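Local coordinates for Tol-Pal system protein TolB (Acinetobacter baumannii, PDB 7MX5) that probably acts in the periplasm as part of the Tol-Pal system, supporting outer membrane invagination during cell division and outer membrane integrity, at residues A[300-305]-A[321-326]; A[343-348]-A[360-365]; A[269-274]-A[286-291]. One frame throughout, in Å; residues are numbered along the deposited sequence.

Contact 1: residues A[300-305]-A[321-326]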
loop_
_atom_site.group_PDB
_atom_site.type_symbol
_atom_site.label_atom_id
_atom_site.label_comp_id
_atom_site.label_asym_id
_atom_site.label_seq_id
_atom_site.Cartn_x
_atom_site.Cartn_y
_atom_site.Cartn_z
ATOM N N LYS A 300 -16.285 6.708 18.073
ATOM C CA LYS A 300 -17.412 6.999 17.199
ATOM C C LYS A 300 -17.977 5.706 16.626
ATOM O O LYS A 300 -17.228 4.856 16.136
ATOM C CB LYS A 300 -16.988 7.937 16.067
ATOM C CG LYS A 300 -16.480 9.289 16.536
ATOM C CD LYS A 300 -16.728 10.365 15.492
ATOM C CE LYS A 300 -16.116 11.692 15.911
ATOM N NZ LYS A 300 -15.325 12.314 14.813
ATOM N N GLY A 301 -19.299 5.561 16.696
ATOM C CA GLY A 301 -19.967 4.430 16.090
ATOM C C GLY A 301 -19.978 3.194 16.968
ATOM O O GLY A 301 -19.409 3.146 18.060
ATOM N N SER A 302 -20.650 2.164 16.459
ATOM C CA SER A 302 -20.788 0.890 17.149
ATOM C C SER A 302 -19.808 -0.163 16.653
ATOM O O SER A 302 -19.840 -1.297 17.140
ATOM C CB SER A 302 -22.218 0.366 16.998
ATOM O OG SER A 302 -22.745 0.712 15.729
ATOM N N PHE A 303 -18.943 0.178 15.701
ATOM C CA PHE A 303 -18.032 -0.799 15.115
ATOM C C PHE A 303 -16.811 -0.075 14.574
ATOM O O PHE A 303 -16.924 0.723 13.638
ATOM C CB PHE A 303 -18.729 -1.594 14.008
ATOM C CG PHE A 303 -17.903 -2.723 13.448
ATOM C CD1 PHE A 303 -16.952 -2.489 12.468
ATOM C CD2 PHE A 303 -18.094 -4.020 13.891
ATOM C CE1 PHE A 303 -16.197 -3.526 11.951
ATOM C CE2 PHE A 303 -17.344 -5.062 13.378
ATOM C CZ PHE A 303 -16.394 -4.814 12.407
ATOM N N ASN A 304 -15.653 -0.355 15.166
ATOM C CA ASN A 304 -14.369 0.119 14.663
ATOM C C ASN A 304 -13.370 -1.012 14.836
ATOM O O ASN A 304 -13.159 -1.484 15.956
ATOM C CB ASN A 304 -13.903 1.376 15.404
ATOM C CG ASN A 304 -14.861 2.540 15.239
ATOM O OD1 ASN A 304 -14.692 3.376 14.352
ATOM N ND2 ASN A 304 -15.872 2.601 16.098
ATOM N N ALA A 305 -12.766 -1.455 13.737
ATOM C CA ALA A 305 -11.933 -2.648 13.788
ATOM C C ALA A 305 -10.934 -2.621 12.641
ATOM O O ALA A 305 -11.013 -1.786 11.737
ATOM C CB ALA A 305 -12.786 -3.917 13.732
ATOM N N ARG A 321 -18.181 1.019 10.891
ATOM C CA ARG A 321 -19.555 0.620 10.589
ATOM C C ARG A 321 -20.526 1.402 11.461
ATOM O O ARG A 321 -20.798 1.017 12.606
ATOM C CB ARG A 321 -19.751 -0.882 10.788
ATOM C CG ARG A 321 -20.449 -1.577 9.640
ATOM C CD ARG A 321 -21.763 -2.204 10.069
ATOM N NE ARG A 321 -21.573 -3.262 11.053
ATOM C CZ ARG A 321 -21.912 -4.531 10.862
ATOM N NH1 ARG A 321 -22.446 -4.940 9.723
ATOM N NH2 ARG A 321 -21.707 -5.410 11.838
ATOM N N PRO A 322 -21.062 2.512 10.959
ATOM C CA PRO A 322 -22.211 3.131 11.631
ATOM C C PRO A 322 -23.386 2.165 11.625
ATOM O O PRO A 322 -23.727 1.586 10.591
ATOM C CB PRO A 322 -22.498 4.388 10.799
ATOM C CG PRO A 322 -21.409 4.508 9.799
ATOM C CD PRO A 322 -20.592 3.264 9.783
ATOM N N SER A 323 -24.005 1.991 12.799
ATOM C CA SER A 323 -25.005 0.943 12.990
ATOM C C SER A 323 -26.128 0.991 11.962
ATOM O O SER A 323 -26.805 -0.022 11.750
ATOM C CB SER A 323 -25.596 1.034 14.400
ATOM O OG SER A 323 -26.422 2.176 14.535
ATOM N N GLY A 324 -26.343 2.134 11.316
ATOM C CA GLY A 324 -27.352 2.230 10.282
ATOM C C GLY A 324 -26.928 1.600 8.971
ATOM O O GLY A 324 -27.713 0.886 8.339
ATOM N N SER A 325 -25.687 1.848 8.552
ATOM C CA SER A 325 -25.185 1.394 7.266
ATOM C C SER A 325 -24.152 0.278 7.459
ATOM O O SER A 325 -24.061 -0.324 8.539
ATOM C CB SER A 325 -24.625 2.593 6.497
ATOM O OG SER A 325 -24.737 2.397 5.098
ATOM N N ASN A 326 -23.371 0.008 6.412
ATOM C CA ASN A 326 -22.453 -1.117 6.376
ATOM C C ASN A 326 -21.008 -0.644 6.556
ATOM O O ASN A 326 -20.759 0.466 7.051
ATOM C CB ASN A 326 -22.662 -1.886 5.068
ATOM C CG ASN A 326 -23.920 -2.729 5.087
ATOM O OD1 ASN A 326 -25.022 -2.213 5.271
ATOM N ND2 ASN A 326 -23.761 -4.034 4.903
#
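At the mouth of an antiparallel beta hairpin, where strand 304-309 starts and strand 315-320 has just ended, Phe303 and Arg321 join the two segments beyond the last residues of regular sheet. The amide of Arg321 gives a hydrogen bond to the carbonyl of Phe303, with N to O at 3.0 Å and an angle of 162° at the hydrogen; the donor is tilted from the carbonyl plane. Beside this bond the two side chains meet at their roots, Phe303 CB lying 3.5 Å from Arg321 CB. Phe303 sets its CG opposite its own amide nitrogen (chi1 -174°), which lays the CD1 border of the ring 3.6 Å from the same Arg321 CB. The arginine chain bends at chi2 and chi3, and its guanidinium plane lies 70° from that of the ring. With CZ of Arg321 5.2 Å from the centroid of the Phe303 ring, any cation-pi attraction is weak at most.

The hairpin belongs to a four-stranded antiparallel sheet, one blade of the beta-propeller, and the buried Phe303 ring also meets Tyr327 and Pro282. Farther out, Ser302 OG packs 3.2 Å from CB of the poorly ordered Ser323, the second residue of the type I turn 322-325. Within 300-305, Asn304 ND2 donates to Lys300 O at 2.6 Å, while Asn304 OD1 is hydrogen-bonded to His320.

Contact 2: residues A[343-348]-A[360-365]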
loop_
_atom_site.group_PDB
_atom_site.type_symbol
_atom_site.label_atom_id
_atom_site.label_comp_id
_atom_site.label_asym_id
_atom_site.label_seq_id
_atom_site.Cartn_x
_atom_site.Cartn_y
_atom_site.Cartn_z
ATOM N N THR A 343 -14.745 5.828 2.298
ATOM C CA THR A 343 -15.509 5.143 1.264
ATOM C C THR A 343 -16.233 3.939 1.853
ATOM O O THR A 343 -15.789 3.385 2.868
ATOM C CB THR A 343 -14.579 4.693 0.133
ATOM O OG1 THR A 343 -15.321 3.969 -0.856
ATOM C CG2 THR A 343 -13.473 3.802 0.683
ATOM N N PRO A 344 -17.346 3.509 1.266
ATOM C CA PRO A 344 -17.918 2.214 1.647
ATOM C C PRO A 344 -17.040 1.073 1.156
ATOM O O PRO A 344 -16.275 1.204 0.199
ATOM C CB PRO A 344 -19.290 2.194 0.961
ATOM C CG PRO A 344 -19.508 3.562 0.407
ATOM C CD PRO A 344 -18.183 4.236 0.296
ATOM N N THR A 345 -17.153 -0.062 1.842
ATOM C CA THR A 345 -16.403 -1.255 1.482
ATOM C C THR A 345 -17.257 -2.486 1.743
ATOM O O THR A 345 -18.156 -2.470 2.589
ATOM C CB THR A 345 -15.079 -1.355 2.254
ATOM O OG1 THR A 345 -14.411 -2.575 1.909
ATOM C CG2 THR A 345 -15.328 -1.321 3.754
ATOM N N SER A 346 -16.967 -3.555 1.005
ATOM C CA SER A 346 -17.749 -4.780 1.074
ATOM C C SER A 346 -17.133 -5.840 1.977
ATOM O O SER A 346 -17.771 -6.871 2.215
ATOM C CB SER A 346 -17.937 -5.367 -0.331
ATOM O OG SER A 346 -18.492 -4.409 -1.216
ATOM N N LEU A 347 -15.925 -5.616 2.489
ATOM C CA LEU A 347 -15.204 -6.632 3.242
ATOM C C LEU A 347 -14.732 -6.060 4.569
ATOM O O LEU A 347 -14.140 -4.977 4.610
ATOM C CB LEU A 347 -14.009 -7.159 2.442
ATOM C CG LEU A 347 -14.353 -7.824 1.109
ATOM C CD1 LEU A 347 -13.091 -8.147 0.328
ATOM C CD2 LEU A 347 -15.185 -9.074 1.339
ATOM N N ASP A 348 -14.998 -6.794 5.651
ATOM C CA ASP A 348 -14.470 -6.463 6.973
ATOM C C ASP A 348 -13.023 -6.945 7.019
ATOM O O ASP A 348 -12.693 -8.002 7.563
ATOM C CB ASP A 348 -15.325 -7.095 8.066
ATOM C CG ASP A 348 -14.772 -6.854 9.456
ATOM O OD1 ASP A 348 -14.243 -5.752 9.705
ATOM O OD2 ASP A 348 -14.872 -7.768 10.302
ATOM N N VAL A 360 -4.149 4.722 0.417
ATOM C CA VAL A 360 -4.551 3.572 1.221
ATOM C C VAL A 360 -5.152 2.529 0.288
ATOM O O VAL A 360 -5.929 2.856 -0.613
ATOM C CB VAL A 360 -5.538 3.975 2.340
ATOM C CG1 VAL A 360 -6.756 4.675 1.763
ATOM C CG2 VAL A 360 -5.953 2.759 3.155
ATOM N N VAL A 361 -4.773 1.273 0.497
ATOM C CA VAL A 361 -5.273 0.163 -0.303
ATOM C C VAL A 361 -6.152 -0.714 0.579
ATOM O O VAL A 361 -5.915 -0.861 1.784
ATOM C CB VAL A 361 -4.123 -0.650 -0.938
ATOM C CG1 VAL A 361 -3.291 -1.344 0.132
ATOM C CG2 VAL A 361 -4.661 -1.658 -1.949
ATOM N N TYR A 362 -7.191 -1.281 -0.028
ATOM C CA TYR A 362 -8.125 -2.141 0.685
ATOM C C TYR A 362 -8.812 -3.048 -0.322
ATOM O O TYR A 362 -8.816 -2.781 -1.527
ATOM C CB TYR A 362 -9.155 -1.324 1.475
ATOM C CG TYR A 362 -10.029 -0.436 0.618
ATOM C CD1 TYR A 362 -9.548 0.764 0.109
ATOM C CD2 TYR A 362 -11.336 -0.798 0.314
ATOM C CE1 TYR A 362 -10.342 1.578 -0.676
ATOM C CE2 TYR A 362 -12.137 0.010 -0.470
ATOM C CZ TYR A 362 -11.636 1.196 -0.961
ATOM O OH TYR A 362 -12.428 2.004 -1.745
ATOM N N ALA A 363 -9.390 -4.130 0.189
ATOM C CA ALA A 363 -10.089 -5.109 -0.632
ATOM C C ALA A 363 -11.591 -4.884 -0.528
ATOM O O ALA A 363 -12.128 -4.743 0.577
ATOM C CB ALA A 363 -9.735 -6.534 -0.205
ATOM N N THR A 364 -12.263 -4.850 -1.675
ATOM C CA THR A 364 -13.704 -4.640 -1.725
ATOM C C THR A 364 -14.258 -5.381 -2.936
ATOM O O THR A 364 -13.538 -6.116 -3.619
ATOM C CB THR A 364 -14.035 -3.141 -1.765
ATOM O OG1 THR A 364 -15.456 -2.966 -1.839
ATOM C CG2 THR A 364 -13.386 -2.485 -2.971
ATOM N N ARG A 365 -15.548 -5.187 -3.201
ATOM C CA ARG A 365 -16.218 -5.828 -4.326
ATOM C C ARG A 365 -17.081 -4.805 -5.046
ATOM O O ARG A 365 -17.897 -4.124 -4.418
ATOM C CB ARG A 365 -17.081 -7.009 -3.865
ATOM C CG ARG A 365 -16.290 -8.202 -3.357
ATOM C CD ARG A 365 -17.192 -9.190 -2.635
ATOM N NE ARG A 365 -16.435 -10.278 -2.026
ATOM C CZ ARG A 365 -16.980 -11.297 -1.378
ATOM N NH1 ARG A 365 -18.291 -11.404 -1.234
ATOM N NH2 ARG A 365 -16.190 -12.234 -0.861
HETATM O O HOH W 1 -12.181 -3.447 3.108
#
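The Tyr362 ring and the Arg365 guanidinium are the flat groups through which residues 360-365 of strand 359-366 meet residues 343-348. Leu347 CD2 lies over one face of the guanidinium, 3.8 Å from Arg365 NE and displaced toward the rim, the two side chains crossing at about a right angle. An extended chain from CG to NE carries the guanidinium out to this methyl, and a salt bridge from Arg365 NH2 to Glu391 ties down its far end. The tyrosine is approached obliquely, by Thr343 CG2 near its hydroxyl end and by Thr345 OG1 beside CD2; Thr343 and Tyr362 point at each other from opposite directions, with Thr343 CG2 3.2 Å from Tyr362 OH.

In this beta-propeller the contact joins two successive blades: strand 339-344 is the last strand of one four-stranded sheet, and the chain leaving it passes across strand 359-366 of the next at a steep angle. Leu347 supplies much of the apolar part of the contact. Its other methyl, CD1, rests 3.8 Å from Ala363 CB, and Arg393 of strand 391-397 also touches this leucine.

Polar atoms bind the loop to the strand. Ser346 N donates to Thr364 OG1 at 3.3 Å, a moderately bent bond (145°). Thr364 presents that oxygen because its chi1 of 179° places OG1 opposite the backbone nitrogen. The Ser346 hydroxyl lies near both Thr364 OG1 and Arg365 O, either offering at best a weak bond. A bridging water completes the join: it receives a hydrogen bond from Thr345 OG1 at 2.7 Å and donates to Leu347 O at 2.9 Å and to Ala363 O at 2.8 Å.

Contact 3: residues A[269-274]-A[286-291]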
loop_
_atom_site.group_PDB
_atom_site.type_symbol
_atom_site.label_atom_id
_atom_site.label_comp_id
_atom_site.label_asym_id
_atom_site.label_seq_id
_atom_site.Cartn_x
_atom_site.Cartn_y
_atom_site.Cartn_z
ATOM N N GLY A 269 7.369 1.856 17.936
ATOM C CA GLY A 269 7.731 0.741 18.784
ATOM C C GLY A 269 7.246 0.829 20.213
ATOM O O GLY A 269 7.555 -0.067 21.008
ATOM N N LYS A 270 6.495 1.873 20.569
ATOM C CA LYS A 270 6.038 2.043 21.941
ATOM C C LYS A 270 4.809 1.207 22.267
ATOM O O LYS A 270 4.576 0.910 23.444
ATOM C CB LYS A 270 5.728 3.516 22.218
ATOM C CG LYS A 270 6.888 4.466 21.977
ATOM C CD LYS A 270 6.953 5.526 23.066
ATOM C CE LYS A 270 7.085 6.920 22.477
ATOM N NZ LYS A 270 6.117 7.871 23.093
ATOM N N ALA A 271 4.022 0.823 21.268
ATOM C CA ALA A 271 2.727 0.210 21.525
ATOM C C ALA A 271 2.276 -0.549 20.286
ATOM O O ALA A 271 2.971 -0.592 19.267
ATOM C CB ALA A 271 1.699 1.272 21.928
ATOM N N PHE A 272 1.097 -1.160 20.390
ATOM C CA PHE A 272 0.405 -1.729 19.244
ATOM C C PHE A 272 -1.093 -1.542 19.439
ATOM O O PHE A 272 -1.581 -1.387 20.560
ATOM C CB PHE A 272 0.751 -3.216 19.033
ATOM C CG PHE A 272 0.201 -4.140 20.090
ATOM C CD1 PHE A 272 -1.078 -4.668 19.980
ATOM C CD2 PHE A 272 0.979 -4.514 21.173
ATOM C CE1 PHE A 272 -1.577 -5.525 20.943
ATOM C CE2 PHE A 272 0.486 -5.374 22.135
ATOM C CZ PHE A 272 -0.793 -5.878 22.022
ATOM N N ILE A 273 -1.820 -1.552 18.326
ATOM C CA ILE A 273 -3.268 -1.414 18.345
ATOM C C ILE A 273 -3.894 -2.755 17.987
ATOM O O ILE A 273 -3.265 -3.624 17.376
ATOM C CB ILE A 273 -3.761 -0.302 17.396
ATOM C CG1 ILE A 273 -3.560 -0.712 15.937
ATOM C CG2 ILE A 273 -3.043 1.007 17.691
ATOM C CD1 ILE A 273 -4.298 0.167 14.954
ATOM N N PHE A 274 -5.156 -2.918 18.377
ATOM C CA PHE A 274 -5.851 -4.181 18.174
ATOM C C PHE A 274 -7.348 -3.961 18.321
ATOM O O PHE A 274 -7.797 -2.973 18.911
ATOM C CB PHE A 274 -5.366 -5.255 19.158
ATOM C CG PHE A 274 -5.649 -4.931 20.598
ATOM C CD1 PHE A 274 -4.904 -3.974 21.271
ATOM C CD2 PHE A 274 -6.666 -5.580 21.277
ATOM C CE1 PHE A 274 -5.165 -3.675 22.592
ATOM C CE2 PHE A 274 -6.933 -5.283 22.597
ATOM C CZ PHE A 274 -6.181 -4.328 23.257
ATOM N N ARG A 286 -5.434 0.408 22.291
ATOM C CA ARG A 286 -3.989 0.586 22.219
ATOM C C ARG A 286 -3.354 -0.014 23.464
ATOM O O ARG A 286 -3.643 0.424 24.583
ATOM C CB ARG A 286 -3.621 2.066 22.090
ATOM C CG ARG A 286 -2.123 2.338 22.050
ATOM C CD ARG A 286 -1.822 3.807 22.306
ATOM N NE ARG A 286 -0.391 4.087 22.293
ATOM C CZ ARG A 286 0.377 4.117 23.375
ATOM N NH1 ARG A 286 -0.116 3.881 24.579
ATOM N NH2 ARG A 286 1.673 4.387 23.243
ATOM N N TYR A 287 -2.494 -1.012 23.271
ATOM C CA TYR A 287 -1.753 -1.634 24.362
ATOM C C TYR A 287 -0.377 -0.990 24.455
ATOM O O TYR A 287 0.399 -1.037 23.494
ATOM C CB TYR A 287 -1.618 -3.142 24.154
ATOM C CG TYR A 287 -0.821 -3.835 25.241
ATOM C CD1 TYR A 287 -1.441 -4.311 26.388
ATOM C CD2 TYR A 287 0.555 -4.000 25.127
ATOM C CE1 TYR A 287 -0.718 -4.939 27.384
ATOM C CE2 TYR A 287 1.286 -4.627 26.116
ATOM C CZ TYR A 287 0.646 -5.094 27.244
ATOM O OH TYR A 287 1.372 -5.718 28.231
ATOM N N ASP A 288 -0.070 -0.412 25.612
ATOM C CA ASP A 288 1.214 0.237 25.844
ATOM C C ASP A 288 2.222 -0.792 26.344
ATOM O O ASP A 288 1.979 -1.468 27.349
ATOM C CB ASP A 288 1.062 1.375 26.851
ATOM C CG ASP A 288 2.281 2.270 26.910
ATOM O OD1 ASP A 288 2.688 2.794 25.851
ATOM O OD2 ASP A 288 2.836 2.448 28.014
ATOM N N PHE A 289 3.352 -0.910 25.641
ATOM C CA PHE A 289 4.398 -1.831 26.078
ATOM C C PHE A 289 5.013 -1.399 27.402
ATOM O O PHE A 289 5.413 -2.250 28.205
ATOM C CB PHE A 289 5.490 -1.941 25.014
ATOM C CG PHE A 289 5.097 -2.755 23.814
ATOM C CD1 PHE A 289 4.628 -4.048 23.958
ATOM C CD2 PHE A 289 5.209 -2.226 22.539
ATOM C CE1 PHE A 289 4.273 -4.798 22.853
ATOM C CE2 PHE A 289 4.855 -2.971 21.429
ATOM C CZ PHE A 289 4.386 -4.259 21.588
ATOM N N GLY A 290 5.095 -0.093 27.647
ATOM C CA GLY A 290 5.750 0.430 28.831
ATOM C C GLY A 290 5.141 -0.012 30.145
ATOM O O GLY A 290 5.833 -0.585 30.991
ATOM N N ASN A 291 3.848 0.249 30.335
ATOM C CA ASN A 291 3.167 -0.081 31.578
ATOM C C ASN A 291 2.145 -1.200 31.430
ATOM O O ASN A 291 1.510 -1.572 32.421
ATOM C CB ASN A 291 2.486 1.168 32.155
ATOM C CG ASN A 291 1.428 1.739 31.236
ATOM O OD1 ASN A 291 1.266 1.293 30.100
ATOM N ND2 ASN A 291 0.697 2.734 31.724
HETATM O O HOH W 2 5.395 2.069 25.723
#
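Backbone hydrogen bonds pair Phe272 with Tyr287 in both directions: Tyr287 N donates to Phe272 O at 2.9 Å, and Phe272 N to Tyr287 O at 3.2 Å. A third, from Phe289 N to Lys270 O at 3.1 Å, carries the pairing just beyond strand 283-288.

Aromatic contacts occupy the face bearing Phe272 and Tyr287. Tyr287 CB makes a CH-pi contact over the Phe272 ring, 3.9 Å from its centroid, whereas the two rings are slid apart and barely overlap. Phe289 meets the edge of the same ring, its CZ 3.4 Å from Phe272 CD2, with the planes at 50°. The three form an aromatic cluster on a beta hairpin, the inner pair of strands in a four-stranded propeller blade; Met253 touches both Phe272 and Phe289.

Charged groups share the other face with Ala271. Ala271 CB sits over one face of the Arg286 guanidinium, 3.4 Å from NH2. Arg286 reaches it with an extended chain and also forms a salt bridge with Asp288, NH2 to OD1 at 3.2 Å, though its hydrogen bonds are weak. Where the strand pairing ends, one water donates to Lys270 O and Asp288 OD1 and accepts from Gly290 N at 2.9 Å.

How the contacts relate
Along the chain the order is contact 3, contact 1, contact 2, each closing before the next opens. Contact 3 lies in the sheet that ends with strand 294-296; contact 1 opens the following sheet, 304-309 to 339-344, and contact 2 passes from that sheet's last strand to strand 359-366 of another. Contacts 1 and 2 thus share a sheet and touch, with Phe303 CZ 3.6 Å from Asp348 OD1, their centres about 14 Å apart. Contact 3 stands apart, its centre about 24 Å from that of contact 1 and 26 Å from that of contact 2. Contacts 1 and 3 therefore each belong to a single propeller blade, and contact 2 links one blade to the next.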